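Local coordinates for type VI secretion system-associated protein TagF (Pseudomonas aeruginosa PAO1, PDB 2QNU), which probably acts as an accessory factor, perhaps a regulator, of the type VI secretion system, at residues 27-30 and 31-34; 36-39 and 40-44; 79-82 and 83-87; 186-189 and 190-193. All blocks are in the same frame, centred on the assembly; numbering follows the deposited sequence.

Contact 1 of 4, residues 27-30 and 31-34; sequences EPWD and AWLA
The carbonyls of E27, P28, W29 and D30 accept the amides of A31, W32, L33 and A34, each four residues on; these are the alpha-helical bonds of helix 23-44, with A34 N at 2.8 Å from D30 O. The helix is kinked at P28, whose N makes no bond to the turn before. W29 and W32 both carry CG anti to the backbone N (chi1 176° and 172°), which sends their indoles off side by side in the same direction. They meet through the six-membered rings, CZ3 of W29 lying 3.5 Å from CZ3 of W32. The planes are inclined at 36°, and the rings meet obliquely. L33 comes over the same face of the W29 indole that W32 touches, near its rim. F25 stacks on W29 and F60 meets it, while W183 meets W32. The indole N-H groups and one D30 oxygen find partners in the fold: W29 NE1 bonds to T90 OG1, W32 NE1 to P202 O, and D30 OD1 to Y7 OH. Both indoles thus join helix 23-44 to its surroundings by ring and N-H alike. The L33 methyl CD1 reaches to 3.3 Å from W29 NE1.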
# COMPACT_ATOMS: atom_id res chain seq x y z
N GLU B 27 -23.61 10.96 -11.70
CA GLU B 27 -24.29 9.80 -12.28
C GLU B 27 -23.85 8.48 -11.63
O GLU B 27 -24.70 7.76 -11.06
CB GLU B 27 -24.10 9.72 -13.83
CG GLU B 27 -25.35 10.10 -14.66
CD GLU B 27 -25.22 9.78 -16.19
OE1 GLU B 27 -24.22 9.12 -16.59
OE2 GLU B 27 -26.12 10.18 -16.99
N PRO B 28 -22.54 8.13 -11.71
CA PRO B 28 -22.11 6.89 -11.03
C PRO B 28 -22.20 6.90 -9.49
O PRO B 28 -22.40 5.87 -8.85
CB PRO B 28 -20.62 6.73 -11.48
CG PRO B 28 -20.20 8.12 -11.90
CD PRO B 28 -21.43 8.74 -12.48
N TRP B 29 -21.95 8.05 -8.89
CA TRP B 29 -21.96 8.11 -7.43
C TRP B 29 -23.40 7.81 -6.95
O TRP B 29 -23.59 6.95 -6.11
CB TRP B 29 -21.49 9.46 -6.94
CG TRP B 29 -21.57 9.63 -5.47
CD1 TRP B 29 -22.44 10.46 -4.79
CD2 TRP B 29 -20.78 8.98 -4.48
NE1 TRP B 29 -22.23 10.35 -3.46
CE2 TRP B 29 -21.22 9.44 -3.23
CE3 TRP B 29 -19.77 8.01 -4.52
CZ2 TRP B 29 -20.66 8.99 -2.02
CZ3 TRP B 29 -19.20 7.57 -3.33
CH2 TRP B 29 -19.64 8.07 -2.09
N ASP B 30 -24.37 8.49 -7.54
CA ASP B 30 -25.80 8.23 -7.31
C ASP B 30 -26.22 6.77 -7.53
O ASP B 30 -26.88 6.20 -6.69
CB ASP B 30 -26.64 9.11 -8.23
CG ASP B 30 -28.16 8.86 -8.08
OD1 ASP B 30 -28.82 9.49 -7.17
OD2 ASP B 30 -28.72 8.07 -8.87
N ALA B 31 -25.79 6.16 -8.65
CA ALA B 31 -26.18 4.80 -8.99
C ALA B 31 -25.57 3.85 -7.98
O ALA B 31 -26.18 2.87 -7.55
CB ALA B 31 -25.73 4.48 -10.37
N TRP B 32 -24.36 4.15 -7.56
CA TRP B 32 -23.72 3.30 -6.59
C TRP B 32 -24.43 3.44 -5.23
O TRP B 32 -24.63 2.45 -4.57
CB TRP B 32 -22.18 3.55 -6.46
CG TRP B 32 -21.54 2.79 -5.28
CD1 TRP B 32 -21.25 1.46 -5.21
CD2 TRP B 32 -21.27 3.33 -3.98
NE1 TRP B 32 -20.77 1.14 -3.96
CE2 TRP B 32 -20.79 2.28 -3.18
CE3 TRP B 32 -21.44 4.60 -3.42
CZ2 TRP B 32 -20.40 2.48 -1.86
CZ3 TRP B 32 -21.05 4.81 -2.10
CH2 TRP B 32 -20.55 3.76 -1.33
N LEU B 33 -24.77 4.65 -4.78
CA LEU B 33 -25.50 4.78 -3.48
C LEU B 33 -26.85 4.14 -3.54
O LEU B 33 -27.20 3.40 -2.65
CB LEU B 33 -25.73 6.24 -3.09
CG LEU B 33 -24.50 6.95 -2.61
CD1 LEU B 33 -24.80 8.43 -2.55
CD2 LEU B 33 -24.07 6.44 -1.29
N ALA B 34 -27.58 4.40 -4.61
CA ALA B 34 -28.88 3.81 -4.78
C ALA B 34 -28.91 2.27 -4.74
O ALA B 34 -29.84 1.69 -4.16
CB ALA B 34 -29.49 4.31 -6.07

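Contact 2 of 4, residues 36-39 and 40-44; sequences GMRA and SQDEL
S40 and Q41 bond through their amides to G36 O and M37 O, and D42 and E43 follow in the same way on R38 O and A39 O, the regular pattern of the last turns of helix 23-44. Q41 N lies 2.8 Å from M37 O.

Among hydroxyl contacts, S40 OG sits between the backbone N and the carbonyl carbon (chi1 61°), a rotation that turns it back onto the preceding turn. S40 OG lies 2.6 Å from M37 O and 2.9 Å from G36 O; its single proton could serve either carbonyl, and W48 NE1 adds a weak hydrogen bond to the same oxygen.

The charged contact belongs to R38 and D42. The arginine chain, bent at chi2 and chi3, swings its guanidinium forward along the helix, where R38 NH2 binds D42 OD1 at 2.6 Å in a nearly straight bond (168°). That oxygen lies in the guanidinium plane but is itself met from above the carboxylate plane; the link from R38 NE to the same D42 OD1 is weak, at 3.2 Å. One carboxylate oxygen thus takes both donors, the NH2 bond being much the straighter.

Van der Waals packing completes the set. Q41 CB lies over one face of the R38 guanidinium, 3.5 Å from NH2. The methyl CE of selenomethionine M37 is 4.0 Å from Q41 NE2, and its side chain packs on W48 and Y52 of helix 48-53.

Buried M37 and S40, with exposed R38 and D42, mark an amphipathic helix, with an i to i+4 Arg-Asp salt bridge on its outer side.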
# COMPACT_ATOMS: atom_id res chain seq x y z
N GLY B 36 -26.70 0.34 -3.30
CA GLY B 36 -26.32 0.04 -1.94
C GLY B 36 -27.51 0.18 -0.99
O GLY B 36 -27.65 -0.61 -0.05
N MSE B 37 -28.30 1.24 -1.20
CA MSE B 37 -29.41 1.58 -0.33
C MSE B 37 -30.42 0.45 -0.45
O MSE B 37 -30.80 -0.15 0.52
CB MSE B 37 -30.04 2.93 -0.73
CG MSE B 37 -29.20 4.19 -0.41
SE MSE B 37 -29.11 4.61 1.57
CE MSE B 37 -30.91 5.40 1.56
N ARG B 38 -30.79 0.15 -1.69
CA ARG B 38 -31.72 -0.93 -2.02
C ARG B 38 -31.22 -2.27 -1.50
O ARG B 38 -31.98 -2.99 -0.86
CB ARG B 38 -31.93 -0.90 -3.52
CG ARG B 38 -32.96 -1.87 -4.09
CD ARG B 38 -34.42 -1.50 -3.67
NE ARG B 38 -34.81 -2.32 -2.53
CZ ARG B 38 -35.50 -1.90 -1.48
NH1 ARG B 38 -35.96 -0.65 -1.38
NH2 ARG B 38 -35.77 -2.77 -0.51
N ALA B 39 -29.96 -2.64 -1.71
CA ALA B 39 -29.50 -3.94 -1.18
C ALA B 39 -29.50 -3.97 0.35
O ALA B 39 -29.96 -4.93 0.94
CB ALA B 39 -28.11 -4.31 -1.71
N SER B 40 -28.99 -2.92 1.00
CA SER B 40 -29.01 -2.84 2.50
C SER B 40 -30.45 -2.93 3.01
O SER B 40 -30.74 -3.70 3.92
CB SER B 40 -28.34 -1.56 2.99
OG SER B 40 -29.06 -0.45 2.47
N GLN B 41 -31.37 -2.22 2.37
CA GLN B 41 -32.79 -2.33 2.68
C GLN B 41 -33.34 -3.75 2.55
O GLN B 41 -34.03 -4.21 3.44
CB GLN B 41 -33.62 -1.33 1.85
CG GLN B 41 -33.38 0.12 2.34
CD GLN B 41 -33.87 1.21 1.38
OE1 GLN B 41 -34.41 0.93 0.32
NE2 GLN B 41 -33.64 2.47 1.75
N ASP B 42 -33.05 -4.45 1.46
CA ASP B 42 -33.53 -5.82 1.30
C ASP B 42 -32.95 -6.76 2.38
O ASP B 42 -33.63 -7.68 2.86
CB ASP B 42 -33.12 -6.41 -0.04
CG ASP B 42 -33.86 -5.83 -1.19
OD1 ASP B 42 -34.88 -5.16 -1.01
OD2 ASP B 42 -33.41 -6.07 -2.32
N GLU B 43 -31.67 -6.57 2.68
CA GLU B 43 -30.97 -7.44 3.64
C GLU B 43 -31.44 -7.24 5.08
O GLU B 43 -31.62 -8.21 5.82
CB GLU B 43 -29.46 -7.19 3.57
CG GLU B 43 -28.77 -8.07 2.49
CD GLU B 43 -27.55 -7.39 1.81
OE1 GLU B 43 -26.92 -6.47 2.39
OE2 GLU B 43 -27.26 -7.79 0.65
N LEU B 44 -31.61 -5.98 5.45
CA LEU B 44 -31.90 -5.58 6.80
C LEU B 44 -33.37 -5.50 7.15
O LEU B 44 -33.69 -5.60 8.30
CB LEU B 44 -31.26 -4.21 7.09
CG LEU B 44 -29.75 -4.24 7.19
CD1 LEU B 44 -29.18 -2.86 7.28
CD2 LEU B 44 -29.29 -5.06 8.38

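Contact 3 of 4, residues 79-82 and 83-87; sequences SIDR and VGRYF
D81 reaches across the turn to R85, and I80 lies beside Y86, in the hairpin that joins strands 71-77 and 89-95. Its tip is a type I beta turn from D81 to G84, with G84 at positive phi and D81 N bonded to R85 O: a turn with a G1 bulge. The D81 carboxylate owes its place to chi1 64°, which sets CG between the backbone N and the carbonyl carbon and turns the oxygens over the turn toward R85. D81 OD1 accepts R85 N at 2.9 Å and, weakly, V83 N. D81 OD2 is met on its syn side by R85 NE at 2.6 Å, close to the guanidinium plane, and R85 NH2 adds a weak bond at 3.0 Å. The arginine bends at chi3 to bring NE there, its plane 55° from that of the carboxylate, with V83 CG2 over one face. Elsewhere, I80 runs extended with CG1 anti to its N (chi1 -163°), which lays CD1 3.6 Å from Y86 CE1; the tyrosine then packs on W48, L49 and L53 of helix 48-53. With one firm and one weak amide bond on OD1 and the guanidinium on OD2, the buried D81 is probably ionised, and hydrogen bonds and charge together tie R85 to the turn.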
# COMPACT_ATOMS: atom_id res chain seq x y z
N SER B 79 -28.74 10.87 5.54
CA SER B 79 -29.50 12.12 5.46
C SER B 79 -30.92 11.87 5.00
O SER B 79 -31.37 10.70 4.82
CB SER B 79 -28.78 13.12 4.56
OG SER B 79 -29.31 14.44 4.72
N ILE B 80 -31.62 12.96 4.77
CA ILE B 80 -33.06 12.93 4.53
C ILE B 80 -33.49 14.24 3.88
O ILE B 80 -32.82 15.26 4.08
CB ILE B 80 -33.81 12.74 5.88
CG1 ILE B 80 -35.26 12.30 5.67
CG2 ILE B 80 -33.81 14.02 6.68
CD1 ILE B 80 -36.05 12.18 6.99
N ASP B 81 -34.53 14.20 3.08
CA ASP B 81 -35.01 15.41 2.41
C ASP B 81 -36.15 16.01 3.23
O ASP B 81 -36.54 15.45 4.25
CB ASP B 81 -35.42 15.18 0.94
CG ASP B 81 -36.66 14.20 0.77
OD1 ASP B 81 -37.50 14.11 1.70
OD2 ASP B 81 -36.79 13.56 -0.31
N ARG B 82 -36.63 17.16 2.79
CA ARG B 82 -37.67 17.93 3.52
C ARG B 82 -39.00 17.16 3.70
O ARG B 82 -39.70 17.36 4.66
CB ARG B 82 -37.85 19.31 2.83
CG ARG B 82 -39.08 20.17 3.18
CD ARG B 82 -39.09 20.64 4.63
NE ARG B 82 -40.20 21.55 4.97
CZ ARG B 82 -41.50 21.28 4.85
NH1 ARG B 82 -41.93 20.09 4.38
NH2 ARG B 82 -42.40 22.22 5.19
N VAL B 83 -39.32 16.26 2.79
CA VAL B 83 -40.54 15.46 2.92
C VAL B 83 -40.31 14.01 3.36
O VAL B 83 -41.16 13.15 3.09
CB VAL B 83 -41.38 15.50 1.62
CG1 VAL B 83 -41.80 16.95 1.31
CG2 VAL B 83 -40.66 14.91 0.44
N GLY B 84 -39.21 13.74 4.06
CA GLY B 84 -39.04 12.50 4.82
C GLY B 84 -38.46 11.29 4.10
O GLY B 84 -38.42 10.18 4.65
N ARG B 85 -37.97 11.48 2.88
CA ARG B 85 -37.35 10.39 2.13
C ARG B 85 -35.85 10.32 2.43
O ARG B 85 -35.21 11.36 2.65
CB ARG B 85 -37.65 10.57 0.65
CG ARG B 85 -39.15 10.70 0.41
CD ARG B 85 -39.54 11.22 -0.97
NE ARG B 85 -38.94 12.52 -1.29
CZ ARG B 85 -39.20 13.19 -2.40
NH1 ARG B 85 -40.08 12.75 -3.29
NH2 ARG B 85 -38.57 14.32 -2.64
N TYR B 86 -35.30 9.10 2.52
CA TYR B 86 -33.90 8.86 2.92
C TYR B 86 -32.88 8.79 1.76
O TYR B 86 -33.05 8.02 0.82
CB TYR B 86 -33.84 7.59 3.77
CG TYR B 86 -34.70 7.72 4.99
CD1 TYR B 86 -34.30 8.56 6.02
CD2 TYR B 86 -35.95 7.07 5.09
CE1 TYR B 86 -35.06 8.75 7.14
CE2 TYR B 86 -36.74 7.24 6.19
CZ TYR B 86 -36.29 8.09 7.23
OH TYR B 86 -37.01 8.33 8.37
N PHE B 87 -31.82 9.61 1.83
CA PHE B 87 -30.67 9.48 0.96
C PHE B 87 -29.47 10.15 1.57
O PHE B 87 -29.62 11.21 2.18
CB PHE B 87 -30.94 10.12 -0.40
CG PHE B 87 -30.12 9.58 -1.47
CD1 PHE B 87 -30.46 8.35 -2.08
CD2 PHE B 87 -28.95 10.26 -1.92
CE1 PHE B 87 -29.69 7.86 -3.10
CE2 PHE B 87 -28.20 9.76 -2.95
CZ PHE B 87 -28.56 8.55 -3.52

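Contact 4 of 4, residues 186-189 and 190-193; sequences RGSA and RISA
S188 OG is gripped by two backbone amides, R190 N at 3.0 Å and I191 N at 3.1 Å. With chi1 at 65° the hydroxyl lies between the backbone N and the carbonyl carbon and bends forward over the turn, as in an ST turn. The I191 amide is shared, since I191 N also makes a weak bond to S188 O at 3.3 Å. In return S188 N donates to I191 O at 2.9 Å, nearly straight (165°) and in the carbonyl plane. The two residues thus face each other across A189 and R190, whose backbone angles are close to those of a type I turn. This is the tip of the beta hairpin between strands 180-185 and 194-199, the latter at one edge of the sheet. Next to it, G187 brings its CA to 3.2 Å from I191 O, a CA-H...O contact at a point where the two arms come close. The side chains of S188 and I191 rest on P56, with I191 CG1 3.8 Å from S188 OG. R186 turns away from the hairpin to form salt bridges with E116 and E113. On the other arm, S192 O accepts a hydrogen bond from R159 of the second subunit, and A193, with CB 3.5 Å from R186 O, packs on V163 of that subunit.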
# COMPACT_ATOMS: atom_id res chain seq x y z
N ARG B 186 -14.60 8.04 12.63
CA ARG B 186 -14.73 7.91 14.11
C ARG B 186 -15.64 6.76 14.52
O ARG B 186 -15.59 6.29 15.66
CB ARG B 186 -15.28 9.18 14.74
CG ARG B 186 -14.48 10.40 14.47
CD ARG B 186 -15.05 11.70 15.17
NE ARG B 186 -13.92 12.57 15.46
CZ ARG B 186 -13.68 13.72 14.88
NH1 ARG B 186 -14.53 14.29 14.01
NH2 ARG B 186 -12.62 14.36 15.22
N GLY B 187 -16.42 6.24 13.60
CA GLY B 187 -17.33 5.15 13.97
C GLY B 187 -18.61 5.63 14.64
O GLY B 187 -19.03 6.76 14.45
N SER B 188 -19.24 4.74 15.40
CA SER B 188 -20.49 4.99 16.09
C SER B 188 -20.50 4.08 17.32
O SER B 188 -19.59 3.23 17.49
CB SER B 188 -21.68 4.62 15.20
OG SER B 188 -21.67 3.19 14.96
N ALA B 189 -21.49 4.22 18.19
CA ALA B 189 -21.69 3.23 19.22
C ALA B 189 -21.58 1.76 18.68
O ALA B 189 -21.11 0.89 19.39
CB ALA B 189 -23.06 3.43 19.84
N ARG B 190 -21.96 1.51 17.44
CA ARG B 190 -21.98 0.13 16.93
C ARG B 190 -20.77 -0.33 16.09
O ARG B 190 -20.50 -1.53 15.98
CB ARG B 190 -23.25 -0.08 16.11
CG ARG B 190 -24.49 0.28 16.86
CD ARG B 190 -25.59 -0.79 16.69
NE ARG B 190 -26.64 -0.42 15.72
CZ ARG B 190 -27.05 -1.15 14.67
NH1 ARG B 190 -26.48 -2.32 14.35
NH2 ARG B 190 -28.03 -0.67 13.92
N ILE B 191 -20.05 0.59 15.50
CA ILE B 191 -18.92 0.30 14.63
C ILE B 191 -17.71 1.01 15.19
O ILE B 191 -17.73 2.26 15.35
CB ILE B 191 -19.26 0.81 13.23
CG1 ILE B 191 -20.62 0.25 12.78
CG2 ILE B 191 -18.21 0.47 12.28
CD1 ILE B 191 -20.96 0.58 11.32
N SER B 192 -16.66 0.27 15.53
CA SER B 192 -15.39 0.92 15.98
C SER B 192 -14.76 1.75 14.91
O SER B 192 -14.81 1.38 13.71
CB SER B 192 -14.36 -0.09 16.42
OG SER B 192 -14.84 -0.72 17.59
N ALA B 193 -14.10 2.82 15.34
CA ALA B 193 -13.25 3.61 14.49
C ALA B 193 -12.23 2.70 13.83
O ALA B 193 -11.68 1.77 14.47
CB ALA B 193 -12.52 4.68 15.31

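In the fold
Contacts 1 and 2 are successive turns of helix 23-44, their centres about 14 Å apart. Contact 1 is the more inward, its centre about 13 Å from the centre of the chain, and relies on aromatic rings; contact 2, at about 19 Å, has one buried and one charged face. Contact 3 lies on a hairpin against both: L33 CD1 meets F87 CE2 at 3.7 Å, and M37 CE comes within 3.5 Å of Y86 O. Its ion pair is held by a turn, whereas that of contact 2 runs along a helix. Contact 4 touches none of the others. A surface hairpin leading into edge strand 194-199, it depends on a hydroxyl and backbone amides and reaches the second subunit.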